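Local coordinates for protein LigF (Sphingobium sp. SYK-6, PDB 4XT0) that cleaves beta-aryl ether bonds of lignin as a stereospecific, glutathione-binding beta-etherase of the glutathione S-transferase superfamily, at residues N16-K19 and P20-L24; A176-E179 and E180-K184; Y193-A196 and D197-N200; D216-Q220 and E221-G225. One frame throughout, in Å; residues are numbered along the deposited sequence.

Contact 1 of 4, residues N16-K19 and P20-L24; sequences NSLK and PLATL. With GSH (glutathione), chain B.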
# COMPACT_ATOMS: atom_id res chain seq x y z
N ASN A 16 10.81 -0.71 -8.60
CA ASN A 16 9.41 -0.98 -8.93
C ASN A 16 9.25 -1.55 -10.34
O ASN A 16 8.36 -2.36 -10.59
CB ASN A 16 8.58 0.29 -8.76
CG ASN A 16 8.36 0.63 -7.30
OD1 ASN A 16 7.85 -0.19 -6.54
ND2 ASN A 16 8.77 1.83 -6.90
N SER A 17 10.15 -1.16 -11.24
CA SER A 17 10.14 -1.67 -12.63
C SER A 17 10.33 -3.19 -12.71
O SER A 17 9.78 -3.84 -13.60
CB SER A 17 11.24 -0.98 -13.45
OG SER A 17 10.94 0.39 -13.69
N LEU A 18 11.13 -3.75 -11.81
CA LEU A 18 11.41 -5.18 -11.88
C LEU A 18 10.14 -6.04 -11.73
O LEU A 18 10.05 -7.11 -12.33
CB LEU A 18 12.45 -5.57 -10.81
CG LEU A 18 12.90 -7.05 -10.81
CD1 LEU A 18 14.37 -7.19 -10.40
CD2 LEU A 18 12.03 -7.91 -9.90
N LYS A 19 9.16 -5.58 -10.94
CA LYS A 19 8.00 -6.40 -10.62
C LYS A 19 7.25 -6.84 -11.89
O LYS A 19 7.16 -8.05 -12.14
CB LYS A 19 7.05 -5.68 -9.64
CG LYS A 19 7.72 -5.15 -8.34
CD LYS A 19 6.64 -4.58 -7.39
CE LYS A 19 7.21 -3.71 -6.26
NZ LYS A 19 6.10 -2.98 -5.54
N PRO A 20 6.74 -5.89 -12.71
CA PRO A 20 6.06 -6.44 -13.91
C PRO A 20 7.00 -7.03 -14.95
O PRO A 20 6.58 -7.88 -15.76
CB PRO A 20 5.31 -5.22 -14.49
CG PRO A 20 6.11 -4.02 -14.03
CD PRO A 20 6.68 -4.41 -12.66
N LEU A 21 8.26 -6.62 -14.95
CA LEU A 21 9.22 -7.16 -15.89
C LEU A 21 9.43 -8.65 -15.61
O LEU A 21 9.36 -9.48 -16.51
CB LEU A 21 10.54 -6.38 -15.81
CG LEU A 21 11.53 -6.40 -16.98
CD1 LEU A 21 10.89 -5.89 -18.26
CD2 LEU A 21 12.78 -5.58 -16.63
N ALA A 22 9.68 -8.98 -14.34
CA ALA A 22 9.85 -10.39 -13.94
C ALA A 22 8.55 -11.19 -14.19
O ALA A 22 8.60 -12.33 -14.65
CB ALA A 22 10.25 -10.47 -12.46
N THR A 23 7.41 -10.59 -13.90
CA THR A 23 6.12 -11.25 -14.13
C THR A 23 5.95 -11.62 -15.61
O THR A 23 5.57 -12.74 -15.93
CB THR A 23 4.96 -10.35 -13.66
OG1 THR A 23 5.13 -10.08 -12.26
CG2 THR A 23 3.58 -11.02 -13.87
N LEU A 24 6.27 -10.69 -16.51
CA LEU A 24 6.15 -10.93 -17.95
C LEU A 24 7.04 -12.08 -18.42
O LEU A 24 6.60 -12.95 -19.18
CB LEU A 24 6.51 -9.64 -18.72
CG LEU A 24 5.46 -8.52 -18.62
CD1 LEU A 24 6.09 -7.15 -18.93
CD2 LEU A 24 4.25 -8.82 -19.52
N1 GSH B . 3.60 3.45 -6.60
CA1 GSH B . 4.34 3.43 -7.87
C1 GSH B . 4.55 2.01 -8.39
O11 GSH B . 4.55 1.79 -9.59
O12 GSH B . 4.75 0.98 -7.55
CB1 GSH B . 5.72 4.09 -7.64
CG1 GSH B . 6.42 4.22 -8.99
CD1 GSH B . 7.82 4.76 -8.78
OE1 GSH B . 8.16 5.19 -7.70
N2 GSH B . 8.69 4.76 -9.82
CA2 GSH B . 10.05 5.28 -9.66
C2 GSH B . 10.24 6.47 -10.59
O2 GSH B . 9.54 6.56 -11.59
CB2 GSH B . 11.06 4.20 -10.08
SG2 GSH B . 11.13 2.83 -8.89
N3 GSH B . 11.18 7.42 -10.33
CA3 GSH B . 11.35 8.54 -11.27
C3 GSH B . 10.86 9.87 -10.75
O31 GSH B . 11.24 10.89 -11.28
O32 GSH B . 10.00 9.95 -9.71
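T23 returns its hydroxyl to K19 one helical turn back, so that the carbonyl of K19 is gripped twice: T23 OG1 lies 2.9 Å from K19 O on one side of the carbonyl plane, and T23 N comes to the same oxygen at 3.1 Å from the other. With chi1 at -59°, OG1 sits beside the threonine's own backbone N, which lets both donors converge on K19 O. This is the tight end of the turn, together with the straight backbone bond from A22 N to L18 O and the L18 methyl CD2 resting 4.0 Å from A22 CB. At P20 the hydrogen bonding slackens, for the proline has no N-H to offer to N16 and the bond from L21 N to S17 O is long and weak; the ring itself is packed closely, P20 CD 3.3 Å from K19 CB. The start of the helix faces a ligand: N16 ND2 approaches the glutathione thiol, 3.2 Å from SG2. K19, its chain extended, brings NZ into a weak bond with N16 OD1 while forming a salt bridge to D107 and a hydrogen bond to S70. Replacing N16 with an alanine would probably leave the thiol without its amide neighbour and K19 without one of its polar contacts. The N16 amide thus lines the glutathione pocket, and K19, paired with D107 and S70, probably steadies it there.

Contact 2 of 4, residues A176-E179 and E180-K184; sequences ARLE and ETLSK
E180 extends across R177, the residue three earlier in helix 161-182. Its CB lies 3.3 Å from R177 O, just past the backbone bond from E180 N to A176 O. CG and CD both pass close to R177 NH1, the chain being extended from CB onward. At the tip the two oxygens part: OE1 meets the aliphatic CD of R177 at 3.8 Å, whereas OE2 sits above one face of the guanidinium, toward its rim and 4.0 Å from R177 NH1. The two flat groups are only 23° from parallel, and no N-H points at the carboxylate, which makes this an attraction of charges without a hydrogen bond. One N-H of NH1 is used at the edge, where T181 OG1 lies almost in the guanidinium plane, 2.8 Å from R177 NH1 with a 160° angle at the hydrogen. A water joins R177 NH2 to the same T181 OG1. Beyond this, S183 OG and S183 N both bond to E179 O as the helix ends, with S183 OG 2.8 Å from E179 O. This C-terminal end of the helix packs within the GST C-terminal domain, R177, L178 and T181 against W102 of helix 93-121, L178 and L182 against L226 of helix 224-235. Edge bonds to a hydroxyl and a water fix the rotation of the guanidinium beneath E180, whose negative charge probably helps to keep it there.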
# COMPACT_ATOMS: atom_id res chain seq x y z
N ALA A 176 14.88 -8.23 8.96
CA ALA A 176 14.56 -9.18 10.02
C ALA A 176 13.23 -9.89 9.74
O ALA A 176 13.10 -11.09 9.98
CB ALA A 176 14.51 -8.47 11.39
N ARG A 177 12.25 -9.16 9.22
CA ARG A 177 10.95 -9.77 8.96
C ARG A 177 11.04 -10.84 7.86
O ARG A 177 10.42 -11.90 7.95
CB ARG A 177 9.93 -8.71 8.56
CG ARG A 177 8.56 -9.29 8.22
CD ARG A 177 7.97 -10.02 9.43
NE ARG A 177 6.73 -10.69 9.07
CZ ARG A 177 6.66 -11.94 8.64
NH1 ARG A 177 7.76 -12.67 8.53
NH2 ARG A 177 5.48 -12.47 8.33
N LEU A 178 11.82 -10.54 6.83
CA LEU A 178 12.03 -11.46 5.73
C LEU A 178 12.74 -12.71 6.20
O LEU A 178 12.39 -13.82 5.80
CB LEU A 178 12.81 -10.79 4.59
CG LEU A 178 12.03 -9.77 3.76
CD1 LEU A 178 12.99 -8.92 2.92
CD2 LEU A 178 11.02 -10.45 2.86
N GLU A 179 13.74 -12.52 7.05
CA GLU A 179 14.54 -13.63 7.55
C GLU A 179 13.70 -14.52 8.44
O GLU A 179 13.86 -15.74 8.43
CB GLU A 179 15.75 -13.12 8.33
CG GLU A 179 16.63 -14.23 8.84
CD GLU A 179 17.33 -14.94 7.70
OE1 GLU A 179 17.36 -14.38 6.59
OE2 GLU A 179 17.86 -16.06 7.92
N GLU A 180 12.83 -13.90 9.22
CA GLU A 180 11.89 -14.62 10.08
C GLU A 180 11.14 -15.71 9.30
O GLU A 180 10.88 -16.78 9.83
CB GLU A 180 10.91 -13.62 10.69
CG GLU A 180 9.85 -14.19 11.60
CD GLU A 180 8.96 -13.10 12.18
OE1 GLU A 180 9.44 -11.96 12.35
OE2 GLU A 180 7.78 -13.39 12.47
N THR A 181 10.83 -15.45 8.03
CA THR A 181 10.07 -16.43 7.24
C THR A 181 11.01 -17.28 6.38
O THR A 181 10.90 -18.51 6.36
CB THR A 181 9.02 -15.73 6.35
OG1 THR A 181 8.01 -15.13 7.17
CG2 THR A 181 8.38 -16.72 5.38
N LEU A 182 11.96 -16.63 5.72
CA LEU A 182 12.82 -17.32 4.75
C LEU A 182 13.86 -18.22 5.40
O LEU A 182 14.46 -19.07 4.73
CB LEU A 182 13.51 -16.29 3.84
CG LEU A 182 12.48 -15.58 2.94
CD1 LEU A 182 13.10 -14.37 2.22
CD2 LEU A 182 11.89 -16.56 1.94
N SER A 183 14.06 -18.06 6.70
CA SER A 183 14.90 -18.97 7.46
C SER A 183 14.18 -20.29 7.73
O SER A 183 14.77 -21.20 8.29
CB SER A 183 15.33 -18.33 8.78
OG SER A 183 14.21 -18.19 9.66
N LYS A 184 12.92 -20.39 7.33
CA LYS A 184 12.12 -21.58 7.63
C LYS A 184 11.50 -22.23 6.40
O LYS A 184 11.02 -23.35 6.47
CB LYS A 184 11.02 -21.22 8.64
CG LYS A 184 11.54 -20.92 10.02
CD LYS A 184 10.67 -19.91 10.75
CE LYS A 184 11.36 -19.44 12.02
NZ LYS A 184 10.79 -18.17 12.55
O HOH W 1 4.93 -15.24 7.29

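Contact 3 of 4, residues Y193-A196 and D197-N200; sequences YSLA and DICN
S194 and D197 meet at the first turn of helix 195-204, where S194 N donates to D197 OD2 over 2.9 Å, OD2 receiving it on the lone pair that points away from OD1. In return S194, the N-cap residue, takes the A196 N-H on its side chain, with A196 N 3.0 Å from S194 OG. A water lies within hydrogen-bonding distance of both S194 OG and D197 OD2. Just before the cap, Y193 has CG anti to the backbone N, chi1 -176°, which carries its ring forward over this turn, its CZ 3.7 Å from I198 CG1 and its CD1 touching D197 CB; ring and carboxylate planes are nearly parallel, 8° apart. At the far end N200 bonds twice to A196 O, from N and from ND2 on opposite faces of the carbonyl, ND2 coming to 2.9 Å from A196 O with that oxygen in its own amide plane. Further out, D197 is held in place by OD1, which accepts from L188 N and W229 NE1, while R236 makes a cation-pi contact with the Y193 ring. I198 and L195 press on helix 15-26 through T23. Serine and aspartate at the two ends of S-L-A-D form a capping box, and Y193 with I198, flanking it, supply the hydrophobic staple; the pair is the well-known N-capping motif of this core helix in the glutathione S-transferase C-terminal domain.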
# COMPACT_ATOMS: atom_id res chain seq x y z
N TYR A 193 6.62 -20.16 -5.12
CA TYR A 193 6.97 -18.90 -5.76
C TYR A 193 5.75 -18.13 -6.24
O TYR A 193 4.90 -18.68 -6.93
CB TYR A 193 7.89 -19.19 -6.92
CG TYR A 193 8.46 -18.01 -7.67
CD1 TYR A 193 9.45 -17.21 -7.12
CD2 TYR A 193 8.04 -17.73 -8.98
CE1 TYR A 193 10.01 -16.16 -7.82
CE2 TYR A 193 8.60 -16.68 -9.71
CZ TYR A 193 9.59 -15.90 -9.12
OH TYR A 193 10.18 -14.88 -9.82
N SER A 194 5.68 -16.84 -5.88
CA SER A 194 4.50 -16.05 -6.19
C SER A 194 4.90 -14.59 -6.39
O SER A 194 6.08 -14.23 -6.27
CB SER A 194 3.45 -16.17 -5.08
OG SER A 194 3.80 -15.36 -3.95
N LEU A 195 3.90 -13.76 -6.70
CA LEU A 195 4.07 -12.31 -6.75
C LEU A 195 4.67 -11.75 -5.44
O LEU A 195 5.36 -10.74 -5.47
CB LEU A 195 2.73 -11.60 -7.03
CG LEU A 195 2.05 -11.91 -8.37
CD1 LEU A 195 0.80 -11.03 -8.52
CD2 LEU A 195 3.00 -11.72 -9.55
N ALA A 196 4.42 -12.41 -4.30
CA ALA A 196 5.07 -11.99 -3.04
C ALA A 196 6.58 -12.00 -3.17
O ALA A 196 7.26 -11.04 -2.77
CB ALA A 196 4.66 -12.90 -1.87
N ASP A 197 7.12 -13.11 -3.68
CA ASP A 197 8.57 -13.21 -3.86
C ASP A 197 9.08 -12.17 -4.85
O ASP A 197 10.07 -11.50 -4.59
CB ASP A 197 8.96 -14.63 -4.31
CG ASP A 197 8.46 -15.68 -3.33
OD1 ASP A 197 9.07 -15.82 -2.24
OD2 ASP A 197 7.45 -16.35 -3.65
N ILE A 198 8.37 -12.01 -5.97
CA ILE A 198 8.79 -11.07 -7.01
C ILE A 198 8.82 -9.62 -6.49
O ILE A 198 9.81 -8.90 -6.67
CB ILE A 198 7.85 -11.17 -8.25
CG1 ILE A 198 8.15 -12.44 -9.06
CG2 ILE A 198 7.97 -9.95 -9.14
CD1 ILE A 198 7.08 -12.74 -10.13
N CYS A 199 7.76 -9.20 -5.80
CA CYS A 199 7.67 -7.82 -5.32
C CYS A 199 8.74 -7.53 -4.27
O CYS A 199 9.32 -6.44 -4.24
CB CYS A 199 6.28 -7.53 -4.76
SG CYS A 199 4.94 -7.52 -6.02
N ASN A 200 9.02 -8.51 -3.40
CA ASN A 200 10.04 -8.32 -2.39
C ASN A 200 11.44 -8.42 -2.98
O ASN A 200 12.35 -7.69 -2.55
CB ASN A 200 9.86 -9.35 -1.26
CG ASN A 200 8.83 -8.93 -0.26
OD1 ASN A 200 9.13 -8.18 0.68
ND2 ASN A 200 7.59 -9.38 -0.45
O HOH W 2 5.39 -16.94 -2.17

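Contact 4 of 4, residues D216-Q220 and E221-G225; sequences DYVNQ and EKTPG
N219 O is gripped by two donors of a single residue: T223 N lies 2.8 Å from N219 O, and T223 OG1 lies 3.1 Å from the same oxygen. The hydroxyl gets there because chi1 of T223, 60°, sets it between the threonine's own backbone N and carbonyl carbon, folded back over its main chain. The side chain of N219 holds the same turn from within. Its OD1 accepts from K222 N, 2.8 Å away at an angle of 163°, while ND2 is tied to G215 O, earlier in the same loop. With both ends of the amide bonded, its rotation is fixed. With N219 cut back to alanine, K222 N and G215 O would probably lose their amide partners, leaving the turn to rely on the T223 bonds. Around these bonds, the K222 chain runs extended past the backbone of D216, with CD 3.2 Å from D216 O, and the T223 methyl CG2 rests 3.4 Å from Y217 O. On the exposed side, a water donates both to Q220 OE1 and to P224 O, stitching the loop to the first turn of helix 224-235. T223 occupies the N-cap position yet makes no capping bond, its hydroxyl being bonded to N219 O; the backbone N of G225 is taken instead by E179 OE2 of helix 161-182. Side-chain oxygen bonded to the third residue on and backbone oxygen to the fourth make the arrangement an Asx motif, placed here where the loop turns into helix 224-235.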
# COMPACT_ATOMS: atom_id res chain seq x y z
N ASP A 216 25.99 -4.91 6.47
CA ASP A 216 25.85 -5.30 7.86
C ASP A 216 24.46 -5.87 8.17
O ASP A 216 24.27 -6.57 9.16
CB ASP A 216 26.14 -4.11 8.77
CG ASP A 216 27.63 -3.83 8.88
OD1 ASP A 216 28.43 -4.76 8.66
OD2 ASP A 216 28.00 -2.67 9.18
N TYR A 217 23.49 -5.57 7.32
CA TYR A 217 22.13 -6.06 7.53
C TYR A 217 21.91 -7.40 6.82
O TYR A 217 21.32 -8.32 7.38
CB TYR A 217 21.09 -5.04 7.06
CG TYR A 217 21.09 -3.74 7.83
CD1 TYR A 217 21.91 -2.68 7.45
CD2 TYR A 217 20.25 -3.55 8.93
CE1 TYR A 217 21.91 -1.49 8.14
CE2 TYR A 217 20.24 -2.36 9.62
CZ TYR A 217 21.08 -1.32 9.23
OH TYR A 217 21.08 -0.13 9.92
N VAL A 218 22.39 -7.48 5.58
CA VAL A 218 22.16 -8.66 4.75
C VAL A 218 23.48 -9.36 4.41
O VAL A 218 24.30 -8.84 3.65
CB VAL A 218 21.44 -8.29 3.43
CG1 VAL A 218 21.22 -9.52 2.58
CG2 VAL A 218 20.11 -7.58 3.72
N ASN A 219 23.68 -10.54 4.99
CA ASN A 219 24.83 -11.39 4.70
C ASN A 219 24.58 -12.80 5.23
O ASN A 219 23.57 -13.04 5.89
CB ASN A 219 26.10 -10.81 5.31
CG ASN A 219 25.99 -10.61 6.80
OD1 ASN A 219 25.82 -11.56 7.56
ND2 ASN A 219 26.09 -9.36 7.24
N GLN A 220 25.51 -13.71 4.95
CA GLN A 220 25.35 -15.12 5.30
C GLN A 220 25.22 -15.33 6.81
O GLN A 220 24.46 -16.18 7.25
CB GLN A 220 26.54 -15.94 4.78
CG GLN A 220 26.63 -15.99 3.26
CD GLN A 220 25.52 -16.81 2.64
OE1 GLN A 220 24.86 -17.60 3.32
NE2 GLN A 220 25.31 -16.63 1.34
N GLU A 221 25.98 -14.56 7.58
CA GLU A 221 25.97 -14.71 9.03
C GLU A 221 24.63 -14.29 9.61
O GLU A 221 24.02 -15.04 10.38
CB GLU A 221 27.10 -13.88 9.66
CG GLU A 221 28.20 -13.45 8.70
CD GLU A 221 28.93 -14.62 8.07
OE1 GLU A 221 29.06 -15.66 8.74
OE2 GLU A 221 29.38 -14.48 6.91
N LYS A 222 24.15 -13.11 9.24
CA LYS A 222 22.97 -12.53 9.88
C LYS A 222 21.66 -12.97 9.24
O LYS A 222 20.65 -13.15 9.93
CB LYS A 222 23.06 -11.00 9.85
CG LYS A 222 24.11 -10.43 10.81
CD LYS A 222 23.82 -8.99 11.16
CE LYS A 222 24.74 -8.47 12.26
NZ LYS A 222 24.36 -7.09 12.70
N THR A 223 21.66 -13.12 7.92
CA THR A 223 20.44 -13.48 7.21
C THR A 223 20.67 -14.56 6.17
O THR A 223 20.52 -14.30 4.97
CB THR A 223 19.82 -12.25 6.51
OG1 THR A 223 20.76 -11.71 5.58
CG2 THR A 223 19.46 -11.18 7.52
N PRO A 224 21.04 -15.78 6.61
CA PRO A 224 21.23 -16.89 5.67
C PRO A 224 19.96 -17.26 4.90
O PRO A 224 20.05 -17.61 3.73
CB PRO A 224 21.66 -18.05 6.58
CG PRO A 224 21.07 -17.72 7.90
CD PRO A 224 21.20 -16.22 8.01
N GLY A 225 18.81 -17.17 5.56
CA GLY A 225 17.55 -17.46 4.91
C GLY A 225 17.30 -16.51 3.75
O GLY A 225 17.02 -16.93 2.63
O HOH W 3 22.09 -18.89 2.83

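How the contacts relate
From the N terminus the four contacts follow one another in series; each closes a single turn of chain, and none nests in or crosses another. Contact 1 lies on the helix of the thioredoxin-like beta-alpha-beta unit made by strand 6-10, helix 15-26 and strand 32-35, and the other three belong to the C-terminal helical domain. Contact 3 bridges the domains: L195, I198 and C199 pack on K19 and T23 of contact 1, while N200 touches L178 of contact 2. Contact 2, at the end of helix 161-182, meets contact 4 where E179 takes up the start of helix 224-235. Contacts 1 and 4 stand farthest apart, about 25 Å between centres.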